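Local coordinates for putative lipoprotein (Bacteroides ovatus, PDB 3OQQ), which is of unknown function but binds calcium ions and is a putative lipoprotein, probably extracellular, at residues V196-Y204 with A318-L326; D329-I337 with H346-S354. All blocks are in the same frame, centred on the assembly; numbering follows the deposited sequence.

Contact 1: V196-Y204 with A318-L326; sequences VLDGLKSEY and AQLAAFREL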
loop_
_atom_site.group_PDB
_atom_site.type_symbol
_atom_site.label_atom_id
_atom_site.label_comp_id
_atom_site.label_asym_id
_atom_site.label_seq_id
_atom_site.Cartn_x
_atom_site.Cartn_y
_atom_site.Cartn_z
ATOM N N VAL A 196 -7.123 4.748 5.178
ATOM C CA VAL A 196 -8.094 4.220 6.106
ATOM C C VAL A 196 -7.898 2.710 6.043
ATOM O O VAL A 196 -7.987 2.137 4.953
ATOM C CB VAL A 196 -9.562 4.601 5.780
ATOM C CG1 VAL A 196 -10.509 3.887 6.735
ATOM C CG2 VAL A 196 -9.788 6.114 5.789
ATOM N N LEU A 197 -7.613 2.074 7.186
ATOM C CA LEU A 197 -7.526 0.622 7.278
ATOM C C LEU A 197 -8.926 0.188 7.628
ATOM O O LEU A 197 -9.296 0.087 8.805
ATOM C CB LEU A 197 -6.492 0.177 8.317
ATOM C CG LEU A 197 -5.067 0.669 8.115
ATOM C CD1 LEU A 197 -4.237 0.311 9.291
ATOM C CD2 LEU A 197 -4.464 0.161 6.801
ATOM N N ASP A 198 -9.745 0.063 6.579
ATOM C CA ASP A 198 -11.168 -0.211 6.642
ATOM C C ASP A 198 -11.475 -1.490 7.434
ATOM O O ASP A 198 -10.904 -2.554 7.160
ATOM C CB ASP A 198 -11.718 -0.302 5.214
ATOM C CG ASP A 198 -13.174 0.059 5.107
ATOM O OD1 ASP A 198 -13.993 -0.614 5.749
ATOM O OD2 ASP A 198 -13.488 1.038 4.402
ATOM N N GLY A 199 -12.342 -1.352 8.439
ATOM C CA GLY A 199 -12.724 -2.468 9.296
ATOM C C GLY A 199 -11.758 -2.749 10.433
ATOM O O GLY A 199 -12.082 -3.553 11.308
ATOM N N LEU A 200 -10.561 -2.101 10.452
ATOM C CA LEU A 200 -9.648 -2.325 11.566
ATOM C C LEU A 200 -10.070 -1.432 12.743
ATOM O O LEU A 200 -9.516 -0.359 12.942
ATOM C CB LEU A 200 -8.174 -2.140 11.205
ATOM C CG LEU A 200 -7.230 -2.768 12.255
ATOM C CD1 LEU A 200 -7.223 -4.318 12.180
ATOM C CD2 LEU A 200 -5.876 -2.205 12.151
ATOM N N LYS A 201 -11.089 -1.883 13.483
ATOM C CA LYS A 201 -11.701 -1.159 14.601
ATOM C C LYS A 201 -10.767 -1.051 15.814
ATOM O O LYS A 201 -9.869 -1.878 15.977
ATOM C CB LYS A 201 -13.024 -1.835 15.000
ATOM C CG LYS A 201 -13.993 -1.983 13.828
ATOM C CD LYS A 201 -15.401 -2.224 14.294
ATOM C CE LYS A 201 -16.220 -2.978 13.274
ATOM N NZ LYS A 201 -16.390 -4.403 13.668
ATOM N N SER A 202 -11.003 -0.037 16.673
ATOM C CA SER A 202 -10.203 0.222 17.876
ATOM C C SER A 202 -10.233 -0.994 18.840
ATOM O O SER A 202 -9.219 -1.305 19.445
ATOM C CB SER A 202 -10.671 1.497 18.589
ATOM O OG SER A 202 -12.018 1.406 19.020
ATOM N N GLU A 203 -11.366 -1.707 18.903
ATOM C CA GLU A 203 -11.595 -2.913 19.711
ATOM C C GLU A 203 -10.569 -4.002 19.361
ATOM O O GLU A 203 -10.306 -4.866 20.188
ATOM C CB GLU A 203 -13.028 -3.469 19.475
ATOM C CG GLU A 203 -14.171 -2.581 19.963
ATOM C CD GLU A 203 -14.602 -1.398 19.104
ATOM O OE1 GLU A 203 -13.922 -1.100 18.095
ATOM O OE2 GLU A 203 -15.606 -0.740 19.470
ATOM N N TYR A 204 -9.990 -3.947 18.142
ATOM C CA TYR A 204 -9.015 -4.928 17.683
ATOM C C TYR A 204 -7.568 -4.482 17.872
ATOM O O TYR A 204 -6.666 -5.296 17.688
ATOM C CB TYR A 204 -9.234 -5.248 16.186
ATOM C CG TYR A 204 -10.629 -5.705 15.795
ATOM C CD1 TYR A 204 -11.398 -6.491 16.654
ATOM C CD2 TYR A 204 -11.169 -5.374 14.555
ATOM C CE1 TYR A 204 -12.662 -6.937 16.285
ATOM C CE2 TYR A 204 -12.439 -5.806 14.181
ATOM C CZ TYR A 204 -13.177 -6.593 15.047
ATOM O OH TYR A 204 -14.420 -7.028 14.675
ATOM N N ALA A 318 -13.557 -12.451 14.203
ATOM C CA ALA A 318 -13.813 -11.164 13.560
ATOM C C ALA A 318 -12.545 -10.315 13.521
ATOM O O ALA A 318 -12.315 -9.633 12.524
ATOM C CB ALA A 318 -14.913 -10.419 14.290
ATOM N N GLN A 319 -11.734 -10.357 14.609
ATOM C CA GLN A 319 -10.486 -9.609 14.745
ATOM C C GLN A 319 -9.425 -10.100 13.748
ATOM O O GLN A 319 -8.792 -9.293 13.061
ATOM C CB GLN A 319 -9.955 -9.751 16.178
ATOM C CG GLN A 319 -8.665 -8.958 16.436
ATOM C CD GLN A 319 -8.137 -9.133 17.832
ATOM O OE1 GLN A 319 -8.327 -10.172 18.472
ATOM N NE2 GLN A 319 -7.398 -8.149 18.315
ATOM N N LEU A 320 -9.216 -11.432 13.710
ATOM C CA LEU A 320 -8.248 -12.082 12.843
ATOM C C LEU A 320 -8.623 -11.825 11.375
ATOM O O LEU A 320 -7.739 -11.546 10.553
ATOM C CB LEU A 320 -8.170 -13.582 13.176
ATOM C CG LEU A 320 -7.276 -14.482 12.298
ATOM C CD1 LEU A 320 -5.789 -14.053 12.341
ATOM C CD2 LEU A 320 -7.426 -15.951 12.708
ATOM N N ALA A 321 -9.932 -11.855 11.072
ATOM C CA ALA A 321 -10.441 -11.584 9.732
ATOM C C ALA A 321 -10.199 -10.105 9.361
ATOM O O ALA A 321 -9.813 -9.827 8.235
ATOM C CB ALA A 321 -11.924 -11.924 9.661
ATOM N N ALA A 322 -10.381 -9.171 10.324
ATOM C CA ALA A 322 -10.150 -7.727 10.117
ATOM C C ALA A 322 -8.681 -7.432 9.744
ATOM O O ALA A 322 -8.442 -6.645 8.835
ATOM C CB ALA A 322 -10.526 -6.960 11.365
ATOM N N PHE A 323 -7.704 -8.074 10.434
ATOM C CA PHE A 323 -6.280 -7.919 10.095
ATOM C C PHE A 323 -5.985 -8.556 8.744
ATOM O O PHE A 323 -5.284 -7.959 7.937
ATOM C CB PHE A 323 -5.362 -8.533 11.167
ATOM C CG PHE A 323 -5.123 -7.627 12.345
ATOM C CD1 PHE A 323 -4.079 -6.707 12.333
ATOM C CD2 PHE A 323 -5.931 -7.704 13.479
ATOM C CE1 PHE A 323 -3.856 -5.866 13.425
ATOM C CE2 PHE A 323 -5.705 -6.860 14.574
ATOM C CZ PHE A 323 -4.685 -5.931 14.526
ATOM N N ARG A 324 -6.545 -9.746 8.490
ATOM C CA ARG A 324 -6.297 -10.499 7.248
ATOM C C ARG A 324 -6.861 -9.815 6.005
ATOM O O ARG A 324 -6.162 -9.727 4.992
ATOM C CB ARG A 324 -6.863 -11.911 7.341
ATOM C CG ARG A 324 -5.945 -12.902 8.031
ATOM C CD ARG A 324 -6.589 -14.277 8.018
ATOM N NE ARG A 324 -5.845 -15.227 8.838
ATOM C CZ ARG A 324 -6.321 -16.395 9.252
ATOM N NH1 ARG A 324 -7.553 -16.770 8.930
ATOM N NH2 ARG A 324 -5.571 -17.196 9.996
ATOM N N GLU A 325 -8.109 -9.322 6.092
ATOM C CA GLU A 325 -8.826 -8.652 5.010
ATOM C C GLU A 325 -8.153 -7.351 4.581
ATOM O O GLU A 325 -8.416 -6.897 3.470
ATOM C CB GLU A 325 -10.291 -8.391 5.411
ATOM C CG GLU A 325 -11.175 -9.609 5.213
ATOM C CD GLU A 325 -11.508 -9.883 3.763
ATOM O OE1 GLU A 325 -12.455 -9.252 3.236
ATOM O OE2 GLU A 325 -10.786 -10.692 3.137
ATOM N N LEU A 326 -7.275 -6.754 5.411
ATOM C CA LEU A 326 -6.561 -5.546 4.965
ATOM C C LEU A 326 -5.563 -5.890 3.853
ATOM O O LEU A 326 -5.278 -5.043 3.001
ATOM C CB LEU A 326 -5.844 -4.809 6.124
ATOM C CG LEU A 326 -6.774 -4.223 7.176
ATOM C CD1 LEU A 326 -6.004 -3.779 8.383
ATOM C CD2 LEU A 326 -7.589 -3.072 6.611
HETATM O O HOH W 1 -10.540 -5.276 7.811
#
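Tyr204 lays its ring against segment 318-326 of helix 314-328, and the aromatic contacts begin there. Gln319 CA sits over the centre of one face, 3.8 Å from the ring centroid and 14° off the normal, while the methyl of Ala322 comes in obliquely, its CB 3.6 Å from Tyr204 CE2. At the far end of the ring, Tyr204 OH lies against the methyl of Ala318. A second CH-pi contact runs the other way: Leu200 CD1 stands almost exactly over the middle of the Phe323 ring, 3.6 Å from its centroid. Leu200 has CG anti to the backbone N (chi1 -163°), which carries that methyl toward the helix.

Leu326 adds further apolar packing. Its CD1 meets Leu200 CB at 3.9 Å, the two side chains crossing at about a right angle, and its CD2 rests against Leu197 CB.

One direct hydrogen bond crosses the contact. Gln319, fully extended (chi1 -178°), passes the tyrosine in the opposite direction and brings NE2 to 3.0 Å from Tyr204 O, which lies close to the amide plane; the same NE2 also bonds to Lys308 O. A water bridges the backbones, donating to Asp198 O (2.8 Å) and to Ala322 O (2.7 Å).

The chain leaves strand 190-198 through a type II turn, Leu197 to Leu200, with Gly199 at positive phi. Helix 314-328 packs on the end of that strand and the 3-10 turn leading into strand 205-215. Leu176 of strand 173-184 touches Leu197 and Leu326, and Leu305 of strand 298-307 touches Leu197 and Leu200.

Contact 2: D329-I337 with H346-S354; sequences DTNRQNFFI and HMRGYAPTS
Asn334 and His346 form the polar centre of this contact. Asn334 uses both ends of its amide: OD1 accepts from His346 ND1 at 2.6 Å with an N-H...O angle of 160°, and ND2 donates to Ala351 O at 2.8 Å, nearly straight. The second bond lies in the carbonyl plane, on a lone pair of Ala351 O, whereas the histidine reaches OD1 from a direction tilted out of the amide's carbonyl plane. With CG anti to the backbone N (chi1 -176°), the asparagine side chain extends into the loop, where it can serve both partners.

Two waters fill out the polar network. One donates to Phe335 O and accepts from Met347 N at 2.9 Å, joining the backbones; the other donates to Gln333 O and is hydrogen-bonded to Tyr350 OH.

Packing surrounds these bonds. Phe336 CB stands over the centre of the His346 ring, 3.4 Å from its centroid, and Ala351 O lies over the opposite face toward the rim. The Phe336 and His346 side chains lie side by side, pointing the same way; their ring planes are 27° apart but slid so far that they barely overlap. Thr353 CG2 covers one face of Phe336, offset toward its rim. Tyr350 and Asn334 slide past each other in opposite directions, Tyr350 CB 3.3 Å from Asn334 OD1. Tyr350 CE2 comes 3.5 Å from Asn331 O, and the ring edge faces Thr330 O. Met347, present as selenomethionine, brings its CE to the edge of the Phe335 ring.

Chemically, the amide's flip is set by its bonds to His346 and Ala351 O, and the imidazole is held at both nitrogens, by Asn334 and Glu344. That carboxylate would probably favour a doubly protonated imidazole. The buried amide ties strand 333-339 to the irregular loop after strand 343-346.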
loop_
_atom_site.group_PDB
_atom_site.type_symbol
_atom_site.label_atom_id
_atom_site.label_comp_id
_atom_site.label_asym_id
_atom_site.label_seq_id
_atom_site.Cartn_x
_atom_site.Cartn_y
_atom_site.Cartn_z
ATOM N N ASP A 329 -8.349 -8.240 0.886
ATOM C CA ASP A 329 -9.280 -7.381 0.152
ATOM C C ASP A 329 -8.653 -5.997 -0.175
ATOM O O ASP A 329 -8.508 -5.134 0.702
ATOM C CB ASP A 329 -10.590 -7.226 0.934
ATOM C CG ASP A 329 -11.719 -6.540 0.188
ATOM O OD1 ASP A 329 -11.483 -6.057 -0.946
ATOM O OD2 ASP A 329 -12.815 -6.414 0.768
ATOM N N THR A 330 -8.349 -5.776 -1.467
ATOM C CA THR A 330 -7.766 -4.518 -1.949
ATOM C C THR A 330 -8.655 -3.311 -1.582
ATOM O O THR A 330 -8.122 -2.234 -1.338
ATOM C CB THR A 330 -7.488 -4.577 -3.473
ATOM O OG1 THR A 330 -6.746 -3.423 -3.842
ATOM C CG2 THR A 330 -8.750 -4.696 -4.333
ATOM N N ASN A 331 -10.000 -3.516 -1.509
ATOM C CA ASN A 331 -10.987 -2.474 -1.211
ATOM C C ASN A 331 -10.948 -2.000 0.239
ATOM O O ASN A 331 -11.562 -0.980 0.526
ATOM C CB ASN A 331 -12.392 -2.929 -1.566
ATOM C CG ASN A 331 -12.540 -3.330 -3.017
ATOM O OD1 ASN A 331 -12.817 -4.483 -3.328
ATOM N ND2 ASN A 331 -12.315 -2.398 -3.932
ATOM N N ARG A 332 -10.214 -2.686 1.128
ATOM C CA ARG A 332 -10.072 -2.286 2.538
ATOM C C ARG A 332 -8.901 -1.271 2.725
ATOM O O ARG A 332 -8.794 -0.625 3.770
ATOM C CB ARG A 332 -9.891 -3.522 3.446
ATOM C CG ARG A 332 -11.095 -4.464 3.471
ATOM C CD ARG A 332 -12.180 -4.002 4.393
ATOM N NE ARG A 332 -13.279 -4.966 4.471
ATOM C CZ ARG A 332 -14.421 -4.759 5.122
ATOM N NH1 ARG A 332 -14.627 -3.618 5.774
ATOM N NH2 ARG A 332 -15.370 -5.685 5.121
ATOM N N GLN A 333 -8.041 -1.129 1.698
ATOM C CA GLN A 333 -6.932 -0.194 1.748
ATOM C C GLN A 333 -7.404 1.092 1.113
ATOM O O GLN A 333 -7.232 1.301 -0.079
ATOM C CB GLN A 333 -5.689 -0.769 1.060
ATOM C CG GLN A 333 -5.370 -2.214 1.447
ATOM C CD GLN A 333 -4.259 -2.775 0.601
ATOM O OE1 GLN A 333 -3.877 -2.209 -0.430
ATOM N NE2 GLN A 333 -3.713 -3.903 1.016
ATOM N N ASN A 334 -8.097 1.906 1.900
ATOM C CA ASN A 334 -8.698 3.116 1.383
ATOM C C ASN A 334 -7.704 4.291 1.459
ATOM O O ASN A 334 -7.759 5.113 2.367
ATOM C CB ASN A 334 -10.030 3.421 2.105
ATOM C CG ASN A 334 -10.748 4.615 1.529
ATOM O OD1 ASN A 334 -10.319 5.194 0.543
ATOM N ND2 ASN A 334 -11.841 5.013 2.120
ATOM N N PHE A 335 -6.822 4.357 0.459
ATOM C CA PHE A 335 -5.823 5.407 0.315
ATOM C C PHE A 335 -6.465 6.740 -0.083
ATOM O O PHE A 335 -7.493 6.764 -0.761
ATOM C CB PHE A 335 -4.772 5.002 -0.743
ATOM C CG PHE A 335 -3.942 3.833 -0.291
ATOM C CD1 PHE A 335 -3.006 3.975 0.723
ATOM C CD2 PHE A 335 -4.097 2.585 -0.876
ATOM C CE1 PHE A 335 -2.253 2.880 1.161
ATOM C CE2 PHE A 335 -3.303 1.502 -0.471
ATOM C CZ PHE A 335 -2.408 1.651 0.558
ATOM N N PHE A 336 -5.846 7.844 0.336
ATOM C CA PHE A 336 -6.365 9.179 0.028
ATOM C C PHE A 336 -5.280 10.222 0.165
ATOM O O PHE A 336 -4.232 9.971 0.771
ATOM C CB PHE A 336 -7.572 9.564 0.954
ATOM C CG PHE A 336 -7.302 9.698 2.444
ATOM C CD1 PHE A 336 -7.420 8.601 3.292
ATOM C CD2 PHE A 336 -6.969 10.930 3.001
ATOM C CE1 PHE A 336 -7.195 8.726 4.663
ATOM C CE2 PHE A 336 -6.750 11.058 4.375
ATOM C CZ PHE A 336 -6.843 9.952 5.197
ATOM N N ILE A 337 -5.578 11.417 -0.362
ATOM C CA ILE A 337 -4.767 12.600 -0.212
ATOM C C ILE A 337 -5.657 13.777 0.218
ATOM O O ILE A 337 -6.883 13.749 0.028
ATOM C CB ILE A 337 -3.918 12.962 -1.453
ATOM C CG1 ILE A 337 -4.802 13.281 -2.718
ATOM C CG2 ILE A 337 -2.844 11.883 -1.698
ATOM C CD1 ILE A 337 -4.220 14.197 -3.654
ATOM N N HIS A 346 -10.094 10.421 -2.783
ATOM C CA HIS A 346 -9.877 8.975 -2.721
ATOM C C HIS A 346 -9.900 8.437 -4.160
ATOM O O HIS A 346 -10.277 9.168 -5.081
ATOM C CB HIS A 346 -10.969 8.305 -1.856
ATOM C CG HIS A 346 -10.926 8.690 -0.406
ATOM N ND1 HIS A 346 -10.586 7.778 0.556
ATOM C CD2 HIS A 346 -11.201 9.873 0.192
ATOM C CE1 HIS A 346 -10.669 8.420 1.712
ATOM N NE2 HIS A 346 -11.022 9.688 1.540
HETATM N N MSE A 347 -9.555 7.161 -4.353
HETATM C CA MSE A 347 -9.650 6.543 -5.686
HETATM C C MSE A 347 -11.119 6.195 -5.987
HETATM O O MSE A 347 -11.942 6.180 -5.077
HETATM C CB MSE A 347 -8.780 5.287 -5.773
HETATM C CG MSE A 347 -7.314 5.571 -5.466
HETATM SE SE MSE A 347 -6.163 4.044 -5.672
HETATM C CE MSE A 347 -6.790 3.002 -4.181
ATOM N N ARG A 348 -11.444 5.917 -7.268
ATOM C CA ARG A 348 -12.805 5.571 -7.673
ATOM C C ARG A 348 -13.372 4.426 -6.834
ATOM O O ARG A 348 -12.706 3.400 -6.653
ATOM C CB ARG A 348 -12.814 5.180 -9.160
ATOM C CG ARG A 348 -14.195 4.923 -9.683
ATOM C CD ARG A 348 -14.189 4.512 -11.142
ATOM N NE ARG A 348 -15.558 4.469 -11.662
ATOM C CZ ARG A 348 -16.322 3.382 -11.698
ATOM N NH1 ARG A 348 -15.864 2.223 -11.246
ATOM N NH2 ARG A 348 -17.550 3.446 -12.188
ATOM N N GLY A 349 -14.595 4.629 -6.341
ATOM C CA GLY A 349 -15.327 3.639 -5.572
ATOM C C GLY A 349 -14.989 3.604 -4.100
ATOM O O GLY A 349 -15.546 2.784 -3.378
ATOM N N TYR A 350 -14.056 4.465 -3.642
ATOM C CA TYR A 350 -13.626 4.508 -2.235
ATOM C C TYR A 350 -14.261 5.685 -1.524
ATOM O O TYR A 350 -14.258 6.816 -2.039
ATOM C CB TYR A 350 -12.090 4.567 -2.142
ATOM C CG TYR A 350 -11.411 3.267 -2.525
ATOM C CD1 TYR A 350 -11.116 2.972 -3.857
ATOM C CD2 TYR A 350 -11.014 2.350 -1.551
ATOM C CE1 TYR A 350 -10.425 1.805 -4.207
ATOM C CE2 TYR A 350 -10.344 1.177 -1.889
ATOM C CZ TYR A 350 -10.038 0.915 -3.217
ATOM O OH TYR A 350 -9.382 -0.249 -3.530
ATOM N N ALA A 351 -14.796 5.413 -0.330
ATOM C CA ALA A 351 -15.539 6.369 0.492
ATOM C C ALA A 351 -14.675 7.456 1.119
ATOM O O ALA A 351 -13.531 7.205 1.528
ATOM C CB ALA A 351 -16.267 5.625 1.617
ATOM N N PRO A 352 -15.239 8.662 1.292
ATOM C CA PRO A 352 -14.521 9.677 2.088
ATOM C C PRO A 352 -14.429 9.201 3.536
ATOM O O PRO A 352 -15.197 8.315 3.918
ATOM C CB PRO A 352 -15.453 10.897 2.010
ATOM C CG PRO A 352 -16.806 10.311 1.834
ATOM C CD PRO A 352 -16.595 9.132 0.930
ATOM N N THR A 353 -13.552 9.796 4.353
ATOM C CA THR A 353 -13.558 9.453 5.773
ATOM C C THR A 353 -14.888 9.953 6.352
ATOM O O THR A 353 -15.481 10.858 5.756
ATOM C CB THR A 353 -12.353 10.098 6.495
ATOM O OG1 THR A 353 -12.512 11.510 6.458
ATOM C CG2 THR A 353 -11.007 9.700 5.895
ATOM N N SER A 354 -15.335 9.429 7.515
ATOM C CA SER A 354 -16.551 9.905 8.218
ATOM C C SER A 354 -16.507 11.418 8.474
ATOM O O SER A 354 -17.535 12.071 8.408
ATOM C CB SER A 354 -16.711 9.208 9.569
ATOM O OG SER A 354 -16.768 7.805 9.404
HETATM O O HOH W 2 -6.744 0.489 -2.438
HETATM O O HOH W 3 -8.864 5.243 -2.327
#

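The two contacts lie in series along the DUF4842 region, contact 1 closing before contact 2 opens, with their centres 15 Å apart. Helix 314-328 of contact 1 is followed, after a short 3-10 turn, by strand 333-339 of contact 2, which pairs antiparallel with strand 190-198 in the six-stranded sheet. They touch directly: Val196 N meets Asn334 O at 2.9 Å in a probable strand-to-strand hydrogen bond, and Leu326 O probably accepts from Gln333 NE2. Asp198 OD1 of contact 1 also forms a salt bridge with Arg332 NH1 of contact 2. Helix 314-328 thus packs at the end of strand 190-198, and loop 346-354 on its neighbour 333-339.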